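Long-range contact in nucleoporin nup120 (Schizosaccharomyces pombe, PDB 4GQ2), which serves as a structural component of the nuclear pore complex: residues D59-T73 and L521-N535. Numbering follows the deposited sequence.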
ATOM      1  N   ASP A  59     -12.553  17.772 -22.040  1.00 42.07           N
ATOM      2  CA  ASP A  59     -13.552  16.850 -22.577  1.00 36.49           C
ATOM      3  C   ASP A  59     -13.048  15.418 -22.449  1.00 33.14           C
ATOM      4  O   ASP A  59     -11.843  15.186 -22.409  1.00 34.48           O
ATOM      5  CB  ASP A  59     -13.885  17.178 -24.035  1.00 35.71           C
ATOM      6  CG  ASP A  59     -15.213  16.591 -24.476  1.00 40.94           C
ATOM      7  OD1 ASP A  59     -15.993  16.149 -23.607  1.00 44.62           O
ATOM      8  OD2 ASP A  59     -15.482  16.569 -25.695  1.00 43.52           O
ATOM      9  N   ALA A  60     -13.970  14.461 -22.385  1.00 34.55           N
ATOM     10  CA  ALA A  60     -13.620  13.057 -22.164  1.00 34.87           C
ATOM     11  C   ALA A  60     -14.816  12.157 -22.396  1.00 40.12           C
ATOM     12  O   ALA A  60     -15.963  12.601 -22.305  1.00 34.90           O
ATOM     13  CB  ALA A  60     -13.090  12.851 -20.744  1.00 35.39           C
ATOM     14  N   GLY A  61     -14.534  10.888 -22.683  1.00 37.85           N
ATOM     15  CA  GLY A  61     -15.561   9.872 -22.829  1.00 39.72           C
ATOM     16  C   GLY A  61     -14.948   8.491 -22.925  1.00 46.29           C
ATOM     17  O   GLY A  61     -13.728   8.354 -23.014  1.00 44.19           O
ATOM     18  N   VAL A  62     -15.789   7.462 -22.876  1.00 42.73           N
ATOM     19  CA  VAL A  62     -15.312   6.110 -23.130  1.00 42.33           C
ATOM     20  C   VAL A  62     -16.160   5.458 -24.216  1.00 43.07           C
ATOM     21  O   VAL A  62     -17.386   5.559 -24.210  1.00 48.93           O
ATOM     22  CB  VAL A  62     -15.154   5.201 -21.854  1.00 42.70           C
ATOM     23  CG1 VAL A  62     -14.897   6.006 -20.585  1.00 37.70           C
ATOM     24  CG2 VAL A  62     -16.328   4.259 -21.666  1.00 38.48           C
ATOM     25  N   TYR A  63     -15.475   4.813 -25.152  1.00 42.65           N
ATOM     26  CA  TYR A  63     -16.091   4.150 -26.284  1.00 46.53           C
ATOM     27  C   TYR A  63     -15.885   2.649 -26.182  1.00 53.00           C
ATOM     28  O   TYR A  63     -14.780   2.181 -25.888  1.00 53.43           O
ATOM     29  CB  TYR A  63     -15.475   4.667 -27.588  1.00 44.51           C
ATOM     30  CG  TYR A  63     -15.979   3.968 -28.821  1.00 51.21           C
ATOM     31  CD1 TYR A  63     -17.240   4.262 -29.341  1.00 58.50           C
ATOM     32  CD2 TYR A  63     -15.201   3.005 -29.471  1.00 54.03           C
ATOM     33  CE1 TYR A  63     -17.713   3.622 -30.475  1.00 67.26           C
ATOM     34  CE2 TYR A  63     -15.662   2.359 -30.606  1.00 51.92           C
ATOM     35  CZ  TYR A  63     -16.920   2.669 -31.102  1.00 64.89           C
ATOM     36  OH  TYR A  63     -17.395   2.038 -32.228  1.00 77.02           O
ATOM     37  N   THR A  64     -16.944   1.894 -26.448  1.00 64.48           N
ATOM     38  CA  THR A  64     -16.851   0.438 -26.437  1.00 82.07           C
ATOM     39  C   THR A  64     -17.048  -0.163 -27.838  1.00 77.15           C
ATOM     40  O   THR A  64     -18.058   0.094 -28.496  1.00 71.48           O
ATOM     41  CB  THR A  64     -17.801  -0.189 -25.384  1.00 91.03           C
ATOM     42  OG1 THR A  64     -17.699  -1.618 -25.428  1.00 96.06           O
ATOM     43  CG2 THR A  64     -19.257   0.242 -25.609  1.00 93.70           C
ATOM     44  N   SER A  65     -16.054  -0.934 -28.286  1.00 82.84           N
ATOM     45  CA  SER A  65     -16.105  -1.650 -29.567  1.00 87.42           C
ATOM     46  C   SER A  65     -16.860  -2.959 -29.361  1.00106.13           C
ATOM     47  O   SER A  65     -16.265  -4.043 -29.334  1.00102.38           O
ATOM     48  CB  SER A  65     -14.692  -1.938 -30.091  1.00 86.07           C
ATOM     49  OG  SER A  65     -13.866  -0.788 -30.062  1.00 78.47           O
ATOM     50  N   ASN A  66     -18.180  -2.842 -29.237  1.00123.87           N
ATOM     51  CA  ASN A  66     -19.038  -3.903 -28.695  1.00127.01           C
ATOM     52  C   ASN A  66     -19.114  -5.237 -29.456  1.00119.55           C
ATOM     53  O   ASN A  66     -19.728  -6.187 -28.967  1.00114.73           O
ATOM     54  CB  ASN A  66     -20.454  -3.361 -28.419  1.00132.61           C
ATOM     55  CG  ASN A  66     -21.020  -2.559 -29.580  1.00132.77           C
ATOM     56  OD1 ASN A  66     -20.370  -1.651 -30.105  1.00130.49           O
ATOM     57  ND2 ASN A  66     -22.247  -2.879 -29.975  1.00127.64           N
ATOM     58  N   LYS A  67     -18.477  -5.319 -30.623  1.00124.50           N
ATOM     59  CA  LYS A  67     -18.610  -6.511 -31.465  1.00149.66           C
ATOM     60  C   LYS A  67     -17.345  -7.382 -31.571  1.00152.93           C
ATOM     61  O   LYS A  67     -17.408  -8.498 -32.094  1.00158.81           O
ATOM     62  CB  LYS A  67     -19.136  -6.128 -32.857  1.00161.03           C
ATOM     63  CG  LYS A  67     -20.407  -6.863 -33.276  1.00148.93           C
ATOM     64  CD  LYS A  67     -20.151  -8.317 -33.651  1.00143.84           C
ATOM     65  CE  LYS A  67     -21.440  -9.118 -33.683  1.00138.14           C
ATOM     66  NZ  LYS A  67     -21.177 -10.559 -33.949  1.00140.65           N
ATOM     67  N   SER A  68     -16.211  -6.889 -31.069  1.00155.43           N
ATOM     68  CA  SER A  68     -14.950  -7.654 -31.097  1.00138.94           C
ATOM     69  C   SER A  68     -14.965  -8.872 -30.153  1.00123.17           C
ATOM     70  O   SER A  68     -16.003  -9.187 -29.558  1.00 92.61           O
ATOM     71  CB  SER A  68     -13.733  -6.745 -30.842  1.00126.91           C
ATOM     72  OG  SER A  68     -13.944  -5.860 -29.753  1.00112.78           O
ATOM     73  N   LYS A  69     -13.824  -9.555 -30.026  1.00128.34           N
ATOM     74  CA  LYS A  69     -13.750 -10.811 -29.261  1.00124.81           C
ATOM     75  C   LYS A  69     -12.725 -10.781 -28.109  1.00113.22           C
ATOM     76  O   LYS A  69     -11.620 -11.311 -28.254  1.00 99.70           O
ATOM     77  CB  LYS A  69     -13.436 -11.997 -30.191  1.00117.23           C
ATOM     78  CG  LYS A  69     -13.866 -11.832 -31.643  1.00104.07           C
ATOM     79  CD  LYS A  69     -13.175 -12.857 -32.529  1.00104.36           C
ATOM     80  CE  LYS A  69     -12.851 -12.282 -33.899  1.00 95.38           C
ATOM     81  NZ  LYS A  69     -14.073 -11.943 -34.677  1.00 95.47           N
ATOM     82  N   GLY A  70     -13.066 -10.175 -26.969  1.00113.66           N
ATOM     83  CA  GLY A  70     -14.318  -9.447 -26.758  1.00102.43           C
ATOM     84  C   GLY A  70     -14.110  -7.951 -26.918  1.00 91.39           C
ATOM     85  O   GLY A  70     -13.135  -7.514 -27.540  1.00 78.62           O
ATOM     86  N   SER A  71     -15.020  -7.167 -26.345  1.00 80.49           N
ATOM     87  CA  SER A  71     -15.011  -5.708 -26.495  1.00 86.96           C
ATOM     88  C   SER A  71     -13.812  -5.019 -25.846  1.00 82.06           C
ATOM     89  O   SER A  71     -13.417  -5.354 -24.727  1.00 89.88           O
ATOM     90  CB  SER A  71     -16.290  -5.107 -25.915  1.00 82.68           C
ATOM     91  OG  SER A  71     -17.437  -5.810 -26.356  1.00 93.04           O
ATOM     92  N   GLN A  72     -13.237  -4.056 -26.557  1.00 71.88           N
ATOM     93  CA  GLN A  72     -12.287  -3.139 -25.943  1.00 80.46           C
ATOM     94  C   GLN A  72     -13.035  -1.876 -25.527  1.00 66.95           C
ATOM     95  O   GLN A  72     -13.872  -1.367 -26.275  1.00 54.13           O
ATOM     96  CB  GLN A  72     -11.117  -2.815 -26.876  1.00 84.66           C
ATOM     97  CG  GLN A  72      -9.868  -2.364 -26.125  1.00 90.06           C
ATOM     98  CD  GLN A  72      -8.580  -2.526 -26.917  1.00 85.64           C
ATOM     99  OE1 GLN A  72      -8.577  -2.474 -28.149  1.00 88.79           O
ATOM    100  NE2 GLN A  72      -7.471  -2.720 -26.205  1.00 66.13           N
ATOM    101  N   THR A  73     -12.747  -1.400 -24.318  1.00 53.10           N
ATOM    102  CA  THR A  73     -13.393  -0.214 -23.771  1.00 48.63           C
ATOM    103  C   THR A  73     -12.316   0.827 -23.489  1.00 44.59           C
ATOM    104  O   THR A  73     -11.439   0.625 -22.651  1.00 47.18           O
ATOM    105  CB  THR A  73     -14.214  -0.542 -22.506  1.00 49.60           C
ATOM    106  OG1 THR A  73     -15.127  -1.612 -22.788  1.00 61.23           O
ATOM    107  CG2 THR A  73     -15.007   0.661 -22.051  1.00 42.42           C
ATOM    108  N   LEU A 521     -17.382  15.510 -16.715  1.00 46.16           N
ATOM    109  CA  LEU A 521     -17.323  15.871 -18.134  1.00 38.35           C
ATOM    110  C   LEU A 521     -18.321  15.085 -18.963  1.00 44.56           C
ATOM    111  O   LEU A 521     -18.986  15.645 -19.833  1.00 44.74           O
ATOM    112  CB  LEU A 521     -15.914  15.685 -18.711  1.00 33.23           C
ATOM    113  CG  LEU A 521     -14.750  16.436 -18.060  1.00 38.69           C
ATOM    114  CD1 LEU A 521     -13.427  15.982 -18.667  1.00 39.11           C
ATOM    115  CD2 LEU A 521     -14.905  17.943 -18.186  1.00 37.58           C
ATOM    116  N   SER A 522     -18.409  13.784 -18.704  1.00 47.44           N
ATOM    117  CA  SER A 522     -19.348  12.934 -19.407  1.00 38.86           C
ATOM    118  C   SER A 522     -19.600  11.666 -18.619  1.00 44.42           C
ATOM    119  O   SER A 522     -18.900  11.392 -17.643  1.00 39.46           O
ATOM    120  CB  SER A 522     -18.812  12.572 -20.787  1.00 35.88           C
ATOM    121  OG  SER A 522     -17.810  11.576 -20.684  1.00 37.26           O
ATOM    122  N   ILE A 523     -20.615  10.913 -19.055  1.00 38.27           N
ATOM    123  CA  ILE A 523     -20.881   9.560 -18.573  1.00 42.53           C
ATOM    124  C   ILE A 523     -21.199   8.641 -19.764  1.00 50.00           C
ATOM    125  O   ILE A 523     -21.699   9.104 -20.797  1.00 52.43           O
ATOM    126  CB  ILE A 523     -22.007   9.508 -17.503  1.00 44.14           C
ATOM    127  CG1 ILE A 523     -23.376   9.882 -18.093  1.00 47.39           C
ATOM    128  CG2 ILE A 523     -21.670  10.383 -16.296  1.00 38.04           C
ATOM    129  CD1 ILE A 523     -24.545   9.434 -17.236  1.00 41.84           C
ATOM    130  N   ASN A 524     -20.880   7.354 -19.635  1.00 43.12           N
ATOM    131  CA  ASN A 524     -21.144   6.382 -20.695  1.00 46.54           C
ATOM    132  C   ASN A 524     -21.564   5.049 -20.125  1.00 56.95           C
ATOM    133  O   ASN A 524     -20.845   4.467 -19.307  1.00 52.29           O
ATOM    134  CB  ASN A 524     -19.907   6.138 -21.563  1.00 44.80           C
ATOM    135  CG  ASN A 524     -19.419   7.382 -22.263  1.00 48.49           C
ATOM    136  OD1 ASN A 524     -18.481   8.034 -21.799  1.00 46.86           O
ATOM    137  ND2 ASN A 524     -20.043   7.716 -23.394  1.00 49.14           N
ATOM    138  N   PHE A 525     -22.722   4.564 -20.566  1.00 60.71           N
ATOM    139  CA  PHE A 525     -23.144   3.211 -20.249  1.00 55.94           C
ATOM    140  C   PHE A 525     -22.422   2.277 -21.200  1.00 54.47           C
ATOM    141  O   PHE A 525     -22.377   2.517 -22.405  1.00 58.97           O
ATOM    142  CB  PHE A 525     -24.662   3.054 -20.383  1.00 59.62           C
ATOM    143  CG  PHE A 525     -25.163   1.673 -20.049  1.00 56.36           C
ATOM    144  CD1 PHE A 525     -25.315   1.272 -18.721  1.00 59.27           C
ATOM    145  CD2 PHE A 525     -25.495   0.775 -21.059  1.00 49.01           C
ATOM    146  CE1 PHE A 525     -25.780   0.002 -18.407  1.00 48.49           C
ATOM    147  CE2 PHE A 525     -25.957  -0.499 -20.751  1.00 45.49           C
ATOM    148  CZ  PHE A 525     -26.098  -0.884 -19.425  1.00 48.03           C
ATOM    149  N   ASP A 526     -21.822   1.234 -20.641  1.00 56.63           N
ATOM    150  CA  ASP A 526     -21.181   0.206 -21.429  1.00 55.88           C
ATOM    151  C   ASP A 526     -22.089  -1.009 -21.362  1.00 61.94           C
ATOM    152  O   ASP A 526     -22.266  -1.590 -20.286  1.00 70.19           O
ATOM    153  CB  ASP A 526     -19.792  -0.113 -20.873  1.00 63.67           C
ATOM    154  CG  ASP A 526     -19.047  -1.156 -21.694  1.00 70.98           C
ATOM    155  OD1 ASP A 526     -19.532  -1.559 -22.770  1.00 78.47           O
ATOM    156  OD2 ASP A 526     -17.954  -1.574 -21.262  1.00 93.39           O
ATOM    157  N   PRO A 527     -22.699  -1.379 -22.503  1.00 64.17           N
ATOM    158  CA  PRO A 527     -23.577  -2.550 -22.554  1.00 71.49           C
ATOM    159  C   PRO A 527     -22.792  -3.859 -22.569  1.00 68.38           C
ATOM    160  O   PRO A 527     -23.299  -4.884 -22.104  1.00 75.02           O
ATOM    161  CB  PRO A 527     -24.342  -2.364 -23.867  1.00 75.04           C
ATOM    162  CG  PRO A 527     -23.434  -1.548 -24.724  1.00 77.11           C
ATOM    163  CD  PRO A 527     -22.629  -0.676 -23.799  1.00 68.72           C
ATOM    164  N   SER A 528     -21.571  -3.813 -23.105  1.00 65.13           N
ATOM    165  CA  SER A 528     -20.668  -4.963 -23.139  1.00 79.86           C
ATOM    166  C   SER A 528     -20.405  -5.472 -21.724  1.00 80.65           C
ATOM    167  O   SER A 528     -20.580  -6.658 -21.442  1.00 95.18           O
ATOM    168  CB  SER A 528     -19.357  -4.586 -23.835  1.00 89.64           C
ATOM    169  OG  SER A 528     -18.390  -5.610 -23.704  1.00 98.41           O
ATOM    170  N   ASN A 529     -19.984  -4.564 -20.847  1.00 89.22           N
ATOM    171  CA  ASN A 529     -19.980  -4.805 -19.408  1.00 83.40           C
ATOM    172  C   ASN A 529     -21.378  -4.527 -18.862  1.00 77.61           C
ATOM    173  O   ASN A 529     -22.324  -4.353 -19.623  1.00 89.72           O
ATOM    174  CB  ASN A 529     -18.949  -3.901 -18.725  1.00 77.84           C
ATOM    175  CG  ASN A 529     -17.518  -4.263 -19.089  1.00 98.88           C
ATOM    176  OD1 ASN A 529     -17.064  -5.374 -18.824  1.00 84.67           O
ATOM    177  ND2 ASN A 529     -16.795  -3.319 -19.690  1.00 86.90           N
ATOM    178  N   ALA A 530     -21.518  -4.485 -17.547  1.00 78.70           N
ATOM    179  CA  ALA A 530     -22.782  -4.067 -16.953  1.00 79.03           C
ATOM    180  C   ALA A 530     -22.735  -2.583 -16.577  1.00 86.30           C
ATOM    181  O   ALA A 530     -23.699  -2.040 -16.035  1.00 86.49           O
ATOM    182  CB  ALA A 530     -23.069  -4.913 -15.726  1.00 75.53           C
ATOM    183  N   VAL A 531     -21.628  -1.929 -16.921  1.00 76.30           N
ATOM    184  CA  VAL A 531     -21.148  -0.753 -16.193  1.00 70.11           C
ATOM    185  C   VAL A 531     -21.373   0.610 -16.849  1.00 63.09           C
ATOM    186  O   VAL A 531     -21.224   0.769 -18.060  1.00 60.17           O
ATOM    187  CB  VAL A 531     -19.649  -0.934 -15.851  1.00 64.95           C
ATOM    188  CG1 VAL A 531     -18.986   0.383 -15.482  1.00 58.73           C
ATOM    189  CG2 VAL A 531     -19.499  -1.944 -14.724  1.00 69.76           C
ATOM    190  N   THR A 532     -21.726   1.592 -16.022  1.00 49.98           N
ATOM    191  CA  THR A 532     -21.748   2.982 -16.457  1.00 54.79           C
ATOM    192  C   THR A 532     -20.520   3.745 -15.942  1.00 56.72           C
ATOM    193  O   THR A 532     -20.330   3.935 -14.733  1.00 50.59           O
ATOM    194  CB  THR A 532     -23.061   3.715 -16.091  1.00 50.16           C
ATOM    195  OG1 THR A 532     -22.804   5.122 -15.983  1.00 51.85           O
ATOM    196  CG2 THR A 532     -23.612   3.220 -14.783  1.00 54.56           C
ATOM    197  N   TYR A 533     -19.683   4.153 -16.890  1.00 53.51           N
ATOM    198  CA  TYR A 533     -18.478   4.916 -16.608  1.00 44.31           C
ATOM    199  C   TYR A 533     -18.826   6.373 -16.352  1.00 40.99           C
ATOM    200  O   TYR A 533     -19.697   6.933 -17.008  1.00 53.37           O
ATOM    201  CB  TYR A 533     -17.516   4.831 -17.792  1.00 41.30           C
ATOM    202  CG  TYR A 533     -16.863   3.481 -17.981  1.00 49.03           C
ATOM    203  CD1 TYR A 533     -17.512   2.456 -18.676  1.00 45.87           C
ATOM    204  CD2 TYR A 533     -15.584   3.229 -17.482  1.00 45.73           C
ATOM    205  CE1 TYR A 533     -16.912   1.219 -18.857  1.00 47.32           C
ATOM    206  CE2 TYR A 533     -14.979   1.995 -17.657  1.00 43.40           C
ATOM    207  CZ  TYR A 533     -15.644   0.994 -18.343  1.00 49.55           C
ATOM    208  OH  TYR A 533     -15.038  -0.233 -18.526  1.00 49.14           O
ATOM    209  N   ILE A 534     -18.131   6.972 -15.393  1.00 40.38           N
ATOM    210  CA  ILE A 534     -18.252   8.391 -15.082  1.00 41.70           C
ATOM    211  C   ILE A 534     -16.903   9.032 -15.349  1.00 40.87           C
ATOM    212  O   ILE A 534     -15.900   8.630 -14.756  1.00 43.17           O
ATOM    213  CB  ILE A 534     -18.615   8.617 -13.601  1.00 40.37           C
ATOM    214  CG1 ILE A 534     -19.940   7.936 -13.257  1.00 45.17           C
ATOM    215  CG2 ILE A 534     -18.679  10.099 -13.293  1.00 40.38           C
ATOM    216  CD1 ILE A 534     -20.091   7.619 -11.784  1.00 56.83           C
ATOM    217  N   ASN A 535     -16.882  10.035 -16.223  1.00 40.60           N
ATOM    218  CA  ASN A 535     -15.625  10.640 -16.656  1.00 36.55           C
ATOM    219  C   ASN A 535     -15.370  12.008 -16.061  1.00 36.95           C
ATOM    220  O   ASN A 535     -16.080  12.973 -16.371  1.00 45.92           O
ATOM    221  CB  ASN A 535     -15.562  10.692 -18.183  1.00 38.76           C
ATOM    222  CG  ASN A 535     -15.703   9.324 -18.805  1.00 42.34           C
ATOM    223  OD1 ASN A 535     -14.919   8.422 -18.512  1.00 40.51           O
ATOM    224  ND2 ASN A 535     -16.715   9.153 -19.658  1.00 42.56           N
TER
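V62 and Y533 meet where two beta-sheets of the Nup120 beta-propeller domain pack together, an example of neighbouring sheets joined through side chains. Strand 59-64 is an outermost strand of one sheet, and the hairpin of strands 521-525 and 532-535 belongs to the other.

The apolar contacts are few. V62 CG2 sits over one face of the Y533 ring, a CH-pi contact 4.0 Å from the centroid, while V531 CG1 lies toward the rim of the opposite face; the phenolic OH is hydrogen-bonded to V89 O. Farther along, L521 CD1 touches A60 CB at 3.8 Å.

Polar side chains of the hairpin take hold of the backbone of strand 59-64. S522 OG donates to A60 O at 2.7 Å from above the carbonyl plane, and itself accepts from N535 ND2. V62 N gives N524 OD1 a nearly straight bond (166°), although it too stands well above the plane of that amide.

Around the hairpin loop, S71 OG and S528 OG share a hydrogen bond of 2.8 Å. D526, its CG anti to the backbone N (chi1 -178°), turns its carboxylate toward T64 and T73, OD1 taking a weak bond from T64 OG1. An alanine here is likely to leave T73 OG1 and N529 ND2 without their shared acceptor. These two donors reach D526 OD2 from opposite faces of the carboxylate, T73 OG1 at 3.2 Å and N529 ND2 at 2.6 Å.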